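Local coordinates for antibiotic resistance protein (Deinococcus radiodurans, PDB 2VLI), which probably transfers a phosphate group from a nucleotide to tunicamycin, as a P-loop phosphotransferase that confers resistance to this antibiotic, at residues P83-L95 with D137-T149. Residues are numbered along the deposited sequence; the frame is centred on the assembly and turned at random.
Sequences PVSISDTARHRRL and DRLNELRGEQFQT. With CD (cadmium ion), chain C.
The hydroxyl of T89 joins two polar side chains of segment 137-149. T89 OG1 donates to E141 OE2 over 2.8 Å, meeting the carboxylate oxygen nearly along its C-O axis, and accepts from Q146 NE2 at 3.0 Å. The second bond is bent, with an N-H...O angle of 140°, and the hydroxyl is tilted out of the Q146 amide plane. In Q146, chi1 (73°) sets CG beside T89, between the backbone N and the carbonyl carbon, and a bend at chi2 then brings the amide, with NE2, to OG1; the E141 chain runs extended to the same oxygen. The E141 carboxylate lies at the interface between subunits: its OE1 has a weak hydrogen bond to T89 of the second subunit, and E141 of that subunit brings its own carboxylate close, which might raise the proton affinity of both.

Next to these bonds F147 packs against H92. It turns its edge to the imidazole face, the planes inclined at 51°. F147 CD1 stands 3.7 Å above the centre of the imidazole. With CG anti to the backbone N, H92 extends from its helix towards this phenyl group. L142 CD2 covers one face of F147, and S87 O approaches the phenyl edge, 3.4 Å from F147 CZ.

In the P-loop NTPase fold, these contacts join the turn after the parallel-sheet strand 80-84 and the start of helix 89-101 to the end of helix 132-142 and the 3-10 turn leading to strand 150-152.

A separate, water-mediated link joins H92 to Q148. The water lies in the H92 ring plane, 3.1 Å from H92 NE2, and donates to Q148 O. Within segment 137-149, Q148 NE2 donates to E145 OE1, whose carboxylate binds cadmium through both oxygens; H150 is another ligand.

Beside F147, S87 CB lies 3.1 Å from R138 NE, which is buried here with no partner in the model, and S87 OG sits over one guanidinium face.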
ATOM      1  N   PRO A  83      -4.621   3.997  19.168  1.00 19.79           N
ATOM      2  CA  PRO A  83      -4.001   2.857  18.476  1.00 19.81           C
ATOM      3  C   PRO A  83      -4.818   2.459  17.250  1.00 20.11           C
ATOM      4  O   PRO A  83      -6.009   2.247  17.362  1.00 19.66           O
ATOM      5  CB  PRO A  83      -4.023   1.730  19.513  1.00 20.62           C
ATOM      6  CG  PRO A  83      -4.962   2.170  20.611  1.00 21.64           C
ATOM      7  CD  PRO A  83      -5.506   3.552  20.263  1.00 19.69           C
ATOM      8  N   VAL A  84      -4.161   2.347  16.091  1.00 19.46           N
ATOM      9  CA  VAL A  84      -4.768   1.923  14.864  1.00 20.28           C
ATOM     10  C   VAL A  84      -3.871   0.894  14.211  1.00 22.12           C
ATOM     11  O   VAL A  84      -2.724   0.737  14.580  1.00 20.94           O
ATOM     12  CB  VAL A  84      -5.022   3.087  13.884  1.00 20.91           C
ATOM     13  CG1 VAL A  84      -5.904   4.100  14.516  1.00 22.64           C
ATOM     14  CG2 VAL A  84      -3.743   3.764  13.476  1.00 20.17           C
ATOM     15  N   SER A  85      -4.451   0.152  13.292  1.00 24.69           N
ATOM     16  CA  SER A  85      -3.761  -0.844  12.490  1.00 26.64           C
ATOM     17  C   SER A  85      -4.254  -0.689  11.086  1.00 26.93           C
ATOM     18  O   SER A  85      -5.306  -1.229  10.730  1.00 27.24           O
ATOM     19  CB  SER A  85      -4.110  -2.229  12.975  1.00 27.57           C
ATOM     20  OG  SER A  85      -2.918  -2.977  13.081  1.00 32.11           O
ATOM     21  N   ILE A  86      -3.551   0.125  10.301  1.00 26.09           N
ATOM     22  CA  ILE A  86      -3.970   0.417   8.944  1.00 26.68           C
ATOM     23  C   ILE A  86      -2.768   0.135   8.027  1.00 27.69           C
ATOM     24  O   ILE A  86      -1.678   0.585   8.298  1.00 25.57           O
ATOM     25  CB  ILE A  86      -4.361   1.866   8.753  1.00 26.09           C
ATOM     26  CG1 ILE A  86      -5.574   2.245   9.639  1.00 27.84           C
ATOM     27  CG2 ILE A  86      -4.652   2.146   7.288  1.00 24.83           C
ATOM     28  CD1 ILE A  86      -6.889   1.792   9.118  1.00 27.96           C
ATOM     29  N   SER A  87      -3.040  -0.545   6.910  1.00 30.57           N
ATOM     30  CA  SER A  87      -2.026  -0.931   5.918  1.00 32.59           C
ATOM     31  C   SER A  87      -2.245  -0.285   4.570  1.00 33.02           C
ATOM     32  O   SER A  87      -1.275  -0.110   3.826  1.00 36.78           O
ATOM     33  CB  SER A  87      -2.026  -2.462   5.775  1.00 33.61           C
ATOM     34  OG  SER A  87      -3.349  -3.002   5.515  1.00 36.62           O
ATOM     35  N   ASP A  88      -3.489   0.074   4.281  1.00 32.64           N
ATOM     36  CA  ASP A  88      -3.971   0.645   3.023  1.00 32.11           C
ATOM     37  C   ASP A  88      -3.489   2.080   2.969  1.00 30.73           C
ATOM     38  O   ASP A  88      -3.798   2.872   3.845  1.00 29.86           O
ATOM     39  CB  ASP A  88      -5.540   0.577   2.960  1.00 31.84           C
ATOM     40  CG  ASP A  88      -6.139   0.984   1.581  1.00 36.11           C
ATOM     41  OD1 ASP A  88      -6.313   2.198   1.268  1.00 42.09           O
ATOM     42  OD2 ASP A  88      -6.499   0.081   0.776  1.00 45.24           O
ATOM     43  N   THR A  89      -2.706   2.398   1.943  1.00 28.18           N
ATOM     44  CA  THR A  89      -2.238   3.728   1.724  1.00 26.07           C
ATOM     45  C   THR A  89      -3.431   4.662   1.477  1.00 25.26           C
ATOM     46  O   THR A  89      -3.474   5.781   1.942  1.00 23.50           O
ATOM     47  CB  THR A  89      -1.282   3.756   0.517  1.00 26.82           C
ATOM     48  OG1 THR A  89      -0.055   3.118   0.890  1.00 23.56           O
ATOM     49  CG2 THR A  89      -1.071   5.180   0.053  1.00 23.86           C
ATOM     50  N   ALA A  90      -4.418   4.187   0.739  1.00 26.33           N
ATOM     51  CA  ALA A  90      -5.596   4.992   0.452  1.00 25.95           C
ATOM     52  C   ALA A  90      -6.425   5.282   1.748  1.00 24.05           C
ATOM     53  O   ALA A  90      -6.820   6.421   1.977  1.00 25.19           O
ATOM     54  CB  ALA A  90      -6.475   4.310  -0.635  1.00 27.22           C
ATOM     55  N   ARG A  91      -6.659   4.279   2.578  1.00 24.44           N
ATOM     56  CA  ARG A  91      -7.355   4.503   3.873  1.00 24.89           C
ATOM     57  C   ARG A  91      -6.512   5.424   4.779  1.00 23.10           C
ATOM     58  O   ARG A  91      -7.050   6.306   5.410  1.00 22.65           O
ATOM     59  CB  ARG A  91      -7.697   3.210   4.629  1.00 25.16           C
ATOM     60  CG  ARG A  91      -9.066   2.544   4.240  1.00 30.20           C
ATOM     61  CD  ARG A  91      -9.507   1.395   5.196  1.00 29.98           C
ATOM     62  NE  ARG A  91      -8.413   0.445   5.319  1.00 38.68           N
ATOM     63  CZ  ARG A  91      -8.130  -0.383   6.344  1.00 39.15           C
ATOM     64  NH1 ARG A  91      -8.881  -0.488   7.438  1.00 39.28           N
ATOM     65  NH2 ARG A  91      -7.027  -1.123   6.255  1.00 41.48           N
ATOM     66  N   HIS A  92      -5.187   5.236   4.801  1.00 21.74           N
ATOM     67  CA  HIS A  92      -4.303   6.126   5.568  1.00 21.11           C
ATOM     68  C   HIS A  92      -4.464   7.585   5.128  1.00 21.12           C
ATOM     69  O   HIS A  92      -4.564   8.486   5.953  1.00 19.67           O
ATOM     70  CB  HIS A  92      -2.829   5.675   5.447  1.00 20.76           C
ATOM     71  CG  HIS A  92      -1.868   6.537   6.205  1.00 21.72           C
ATOM     72  ND1 HIS A  92      -1.758   6.499   7.587  1.00 22.03           N
ATOM     73  CD2 HIS A  92      -0.997   7.484   5.778  1.00 21.47           C
ATOM     74  CE1 HIS A  92      -0.853   7.393   7.970  1.00 20.20           C
ATOM     75  NE2 HIS A  92      -0.371   7.997   6.894  1.00 22.43           N
ATOM     76  N   ARG A  93      -4.489   7.828   3.818  1.00 21.62           N
ATOM     77  CA  ARG A  93      -4.582   9.193   3.355  1.00 23.23           C
ATOM     78  C   ARG A  93      -5.911   9.801   3.745  1.00 22.79           C
ATOM     79  O   ARG A  93      -5.986  10.945   4.104  1.00 24.23           O
ATOM     80  CB  ARG A  93      -4.360   9.303   1.831  1.00 24.24           C
ATOM     81  CG  ARG A  93      -4.528  10.743   1.301  1.00 28.86           C
ATOM     82  CD  ARG A  93      -3.900  11.884   2.168  1.00 35.84           C
ATOM     83  NE  ARG A  93      -2.436  12.008   2.099  1.00 41.33           N
ATOM     84  CZ  ARG A  93      -1.774  12.858   1.314  1.00 41.70           C
ATOM     85  NH1 ARG A  93      -2.438  13.664   0.485  1.00 45.22           N
ATOM     86  NH2 ARG A  93      -0.437  12.899   1.359  1.00 42.32           N
ATOM     87  N   ARG A  94      -6.958   8.999   3.627  1.00 24.94           N
ATOM     88  CA  ARG A  94      -8.344   9.397   3.909  1.00 25.13           C
ATOM     89  C   ARG A  94      -8.455   9.864   5.358  1.00 23.10           C
ATOM     90  O   ARG A  94      -9.011  10.929   5.640  1.00 23.20           O
ATOM     91  CB  ARG A  94      -9.299   8.230   3.629  1.00 25.34           C
ATOM     92  CG  ARG A  94      -9.716   8.093   2.128  1.00 30.97           C
ATOM     93  CD  ARG A  94     -11.103   7.375   1.943  1.00 36.59           C
ATOM     94  NE  ARG A  94     -11.006   5.912   2.082  1.00 40.51           N
ATOM     95  CZ  ARG A  94     -10.518   5.083   1.156  1.00 43.79           C
ATOM     96  NH1 ARG A  94     -10.073   5.546  -0.013  1.00 44.22           N
ATOM     97  NH2 ARG A  94     -10.452   3.768   1.409  1.00 45.94           N
ATOM     98  N   LEU A  95      -7.887   9.049   6.242  1.00 21.26           N
ATOM     99  CA  LEU A  95      -7.750   9.373   7.634  1.00 20.08           C
ATOM    100  C   LEU A  95      -6.951  10.631   7.885  1.00 19.66           C
ATOM    101  O   LEU A  95      -7.372  11.476   8.629  1.00 18.33           O
ATOM    102  CB  LEU A  95      -7.145   8.176   8.388  1.00 18.91           C
ATOM    103  CG  LEU A  95      -8.015   6.946   8.679  1.00 20.31           C
ATOM    104  CD1 LEU A  95      -7.150   5.705   9.038  1.00 18.39           C
ATOM    105  CD2 LEU A  95      -8.998   7.215   9.852  1.00 19.38           C
ATOM    106  N   ASP A 137       5.297  -8.573   3.362  1.00 18.59           N
ATOM    107  CA  ASP A 137       4.746  -7.592   2.403  1.00 18.69           C
ATOM    108  C   ASP A 137       4.174  -6.410   3.172  1.00 18.28           C
ATOM    109  O   ASP A 137       4.352  -5.302   2.785  1.00 16.64           O
ATOM    110  CB  ASP A 137       3.576  -8.139   1.583  1.00 20.02           C
ATOM    111  CG  ASP A 137       3.973  -9.108   0.518  1.00 23.44           C
ATOM    112  OD1 ASP A 137       5.150  -9.095   0.069  1.00 21.51           O
ATOM    113  OD2 ASP A 137       3.046  -9.861   0.078  1.00 28.75           O
ATOM    114  N   ARG A 138       3.422  -6.694   4.251  1.00 17.85           N
ATOM    115  CA  ARG A 138       2.825  -5.670   5.060  1.00 18.32           C
ATOM    116  C   ARG A 138       3.853  -4.770   5.723  1.00 15.71           C
ATOM    117  O   ARG A 138       3.688  -3.549   5.777  1.00 13.41           O
ATOM    118  CB  ARG A 138       1.926  -6.274   6.167  1.00 20.04           C
ATOM    119  CG  ARG A 138       1.253  -5.236   6.992  1.00 27.52           C
ATOM    120  CD  ARG A 138      -0.209  -5.085   6.584  1.00 38.56           C
ATOM    121  NE  ARG A 138      -0.357  -5.040   5.119  1.00 45.10           N
ATOM    122  CZ  ARG A 138      -1.047  -5.913   4.378  1.00 51.29           C
ATOM    123  NH1 ARG A 138      -1.084  -5.768   3.047  1.00 52.23           N
ATOM    124  NH2 ARG A 138      -1.712  -6.931   4.950  1.00 54.26           N
ATOM    125  N   LEU A 139       4.886  -5.379   6.288  1.00 14.58           N
ATOM    126  CA  LEU A 139       5.908  -4.637   6.980  1.00 14.87           C
ATOM    127  C   LEU A 139       6.697  -3.759   5.977  1.00 13.83           C
ATOM    128  O   LEU A 139       7.075  -2.640   6.288  1.00 16.90           O
ATOM    129  CB  LEU A 139       6.867  -5.587   7.655  1.00 14.32           C
ATOM    130  CG  LEU A 139       6.234  -6.520   8.712  1.00 14.86           C
ATOM    131  CD1 LEU A 139       7.355  -7.212   9.460  1.00 13.87           C
ATOM    132  CD2 LEU A 139       5.259  -5.817   9.634  1.00 14.84           C
ATOM    133  N   ASN A 140       6.928  -4.295   4.804  1.00 13.73           N
ATOM    134  CA  ASN A 140       7.575  -3.546   3.706  1.00 13.86           C
ATOM    135  C   ASN A 140       6.708  -2.352   3.309  1.00 15.01           C
ATOM    136  O   ASN A 140       7.220  -1.242   3.143  1.00 15.29           O
ATOM    137  CB  ASN A 140       7.803  -4.483   2.532  1.00 13.55           C
ATOM    138  CG  ASN A 140       9.067  -5.315   2.670  1.00 11.59           C
ATOM    139  OD1 ASN A 140       9.964  -4.963   3.411  1.00 15.22           O
ATOM    140  ND2 ASN A 140       9.122  -6.431   1.974  1.00 13.90           N
ATOM    141  N   GLU A 141       5.386  -2.548   3.230  1.00 15.60           N
ATOM    142  CA  GLU A 141       4.460  -1.413   2.924  1.00 14.79           C
ATOM    143  C   GLU A 141       4.494  -0.328   3.976  1.00 15.58           C
ATOM    144  O   GLU A 141       4.560   0.858   3.642  1.00 12.16           O
ATOM    145  CB  GLU A 141       3.013  -1.832   2.681  1.00 15.80           C
ATOM    146  CG  GLU A 141       2.072  -0.568   2.633  1.00 19.67           C
ATOM    147  CD  GLU A 141       0.754  -0.715   1.911  1.00 24.18           C
ATOM    148  OE1 GLU A 141       0.282  -1.851   1.832  1.00 20.52           O
ATOM    149  OE2 GLU A 141       0.187   0.384   1.476  1.00 25.15           O
ATOM    150  N   LEU A 142       4.496  -0.703   5.271  1.00 13.36           N
ATOM    151  CA  LEU A 142       4.562   0.286   6.320  1.00 14.54           C
ATOM    152  C   LEU A 142       5.811   1.193   6.360  1.00 13.79           C
ATOM    153  O   LEU A 142       5.779   2.293   6.915  1.00 12.94           O
ATOM    154  CB  LEU A 142       4.356  -0.380   7.706  1.00 15.29           C
ATOM    155  CG  LEU A 142       2.983  -1.028   7.922  1.00 18.00           C
ATOM    156  CD1 LEU A 142       2.869  -1.865   9.252  1.00 16.64           C
ATOM    157  CD2 LEU A 142       1.963   0.025   7.935  1.00 14.85           C
ATOM    158  N   ARG A 143       6.907   0.668   5.843  1.00 14.98           N
ATOM    159  CA  ARG A 143       8.169   1.373   5.713  1.00 14.61           C
ATOM    160  C   ARG A 143       8.153   2.451   4.616  1.00 14.76           C
ATOM    161  O   ARG A 143       9.106   3.206   4.515  1.00 14.65           O
ATOM    162  CB  ARG A 143       9.282   0.425   5.414  1.00 13.57           C
ATOM    163  CG  ARG A 143       9.752  -0.437   6.593  1.00 13.23           C
ATOM    164  CD  ARG A 143      10.722  -1.449   6.042  1.00 13.89           C
ATOM    165  NE  ARG A 143      11.223  -2.344   7.085  1.00 11.69           N
ATOM    166  CZ  ARG A 143      12.242  -2.070   7.894  1.00 17.54           C
ATOM    167  NH1 ARG A 143      12.931  -0.952   7.773  1.00 18.17           N
ATOM    168  NH2 ARG A 143      12.592  -2.941   8.847  1.00 22.84           N
ATOM    169  N   GLY A 144       7.068   2.546   3.848  1.00 14.24           N
ATOM    170  CA  GLY A 144       6.917   3.611   2.845  1.00 15.13           C
ATOM    171  C   GLY A 144       6.817   4.960   3.529  1.00 15.05           C
ATOM    172  O   GLY A 144       6.239   5.063   4.611  1.00 15.42           O
ATOM    173  N   GLU A 145       7.310   6.019   2.887  1.00 14.32           N
ATOM    174  CA  GLU A 145       7.196   7.337   3.470  1.00 13.47           C
ATOM    175  C   GLU A 145       5.779   7.896   3.559  1.00 13.75           C
ATOM    176  O   GLU A 145       5.581   8.835   4.281  1.00 15.12           O
ATOM    177  CB  GLU A 145       8.218   8.324   2.923  1.00 14.69           C
ATOM    178  CG  GLU A 145       9.609   7.946   3.254  1.00 14.66           C
ATOM    179  CD  GLU A 145       9.863   7.787   4.774  1.00 14.23           C
ATOM    180  OE1 GLU A 145       9.450   8.582   5.582  1.00 13.16           O
ATOM    181  OE2 GLU A 145      10.569   6.888   5.122  1.00 14.42           O
ATOM    182  N   GLN A 146       4.793   7.324   2.861  1.00 13.78           N
ATOM    183  CA  GLN A 146       3.383   7.744   3.049  1.00 13.25           C
ATOM    184  C   GLN A 146       2.911   7.446   4.518  1.00 14.01           C
ATOM    185  O   GLN A 146       1.939   7.997   5.032  1.00 11.51           O
ATOM    186  CB  GLN A 146       2.480   7.008   2.059  1.00 14.24           C
ATOM    187  CG  GLN A 146       2.183   5.482   2.280  1.00 13.35           C
ATOM    188  CD  GLN A 146       3.252   4.559   1.751  1.00 16.62           C
ATOM    189  OE1 GLN A 146       4.381   4.983   1.528  1.00 16.94           O
ATOM    190  NE2 GLN A 146       2.901   3.269   1.537  1.00 16.33           N
ATOM    191  N   PHE A 147       3.673   6.616   5.195  1.00 14.18           N
ATOM    192  CA  PHE A 147       3.374   6.245   6.620  1.00 13.74           C
ATOM    193  C   PHE A 147       4.247   6.983   7.694  1.00 16.78           C
ATOM    194  O   PHE A 147       4.139   6.695   8.865  1.00 17.50           O
ATOM    195  CB  PHE A 147       3.483   4.716   6.763  1.00 15.21           C
ATOM    196  CG  PHE A 147       2.281   3.980   6.294  1.00 14.65           C
ATOM    197  CD1 PHE A 147       1.066   4.131   6.943  1.00 15.68           C
ATOM    198  CD2 PHE A 147       2.355   3.109   5.217  1.00 13.89           C
ATOM    199  CE1 PHE A 147      -0.059   3.478   6.449  1.00 13.95           C
ATOM    200  CE2 PHE A 147       1.257   2.423   4.766  1.00 12.15           C
ATOM    201  CZ  PHE A 147       0.034   2.617   5.390  1.00 14.68           C
ATOM    202  N   GLN A 148       5.057   7.985   7.318  1.00 17.11           N
ATOM    203  CA  GLN A 148       5.855   8.728   8.296  1.00 16.74           C
ATOM    204  C   GLN A 148       4.935   9.455   9.312  1.00 16.93           C
ATOM    205  O   GLN A 148       3.787   9.779   8.988  1.00 17.80           O
ATOM    206  CB  GLN A 148       6.879   9.629   7.584  1.00 17.98           C
ATOM    207  CG  GLN A 148       6.263  10.794   6.893  1.00 16.67           C
ATOM    208  CD  GLN A 148       7.175  11.610   5.923  1.00 16.18           C
ATOM    209  OE1 GLN A 148       6.837  12.748   5.657  1.00 16.90           O
ATOM    210  NE2 GLN A 148       8.289  11.048   5.413  1.00 11.70           N
ATOM    211  N   THR A 149       5.336   9.654  10.565  1.00 16.25           N
ATOM    212  CA  THR A 149       6.678   9.402  11.107  1.00 16.42           C
ATOM    213  C   THR A 149       6.882   7.948  11.514  1.00 16.49           C
ATOM    214  O   THR A 149       6.065   7.381  12.192  1.00 15.73           O
ATOM    215  CB  THR A 149       6.849  10.312  12.332  1.00 16.80           C
ATOM    216  OG1 THR A 149       6.843  11.667  11.865  1.00 18.49           O
ATOM    217  CG2 THR A 149       8.155   9.986  13.156  1.00 18.72           C
TER
HETATM  218 CD    CD C1177      10.819   7.325   7.392  1.00 14.39          CD
HETATM  219  O   HOH W   1       1.935  10.108   7.063  1.00 25.55           O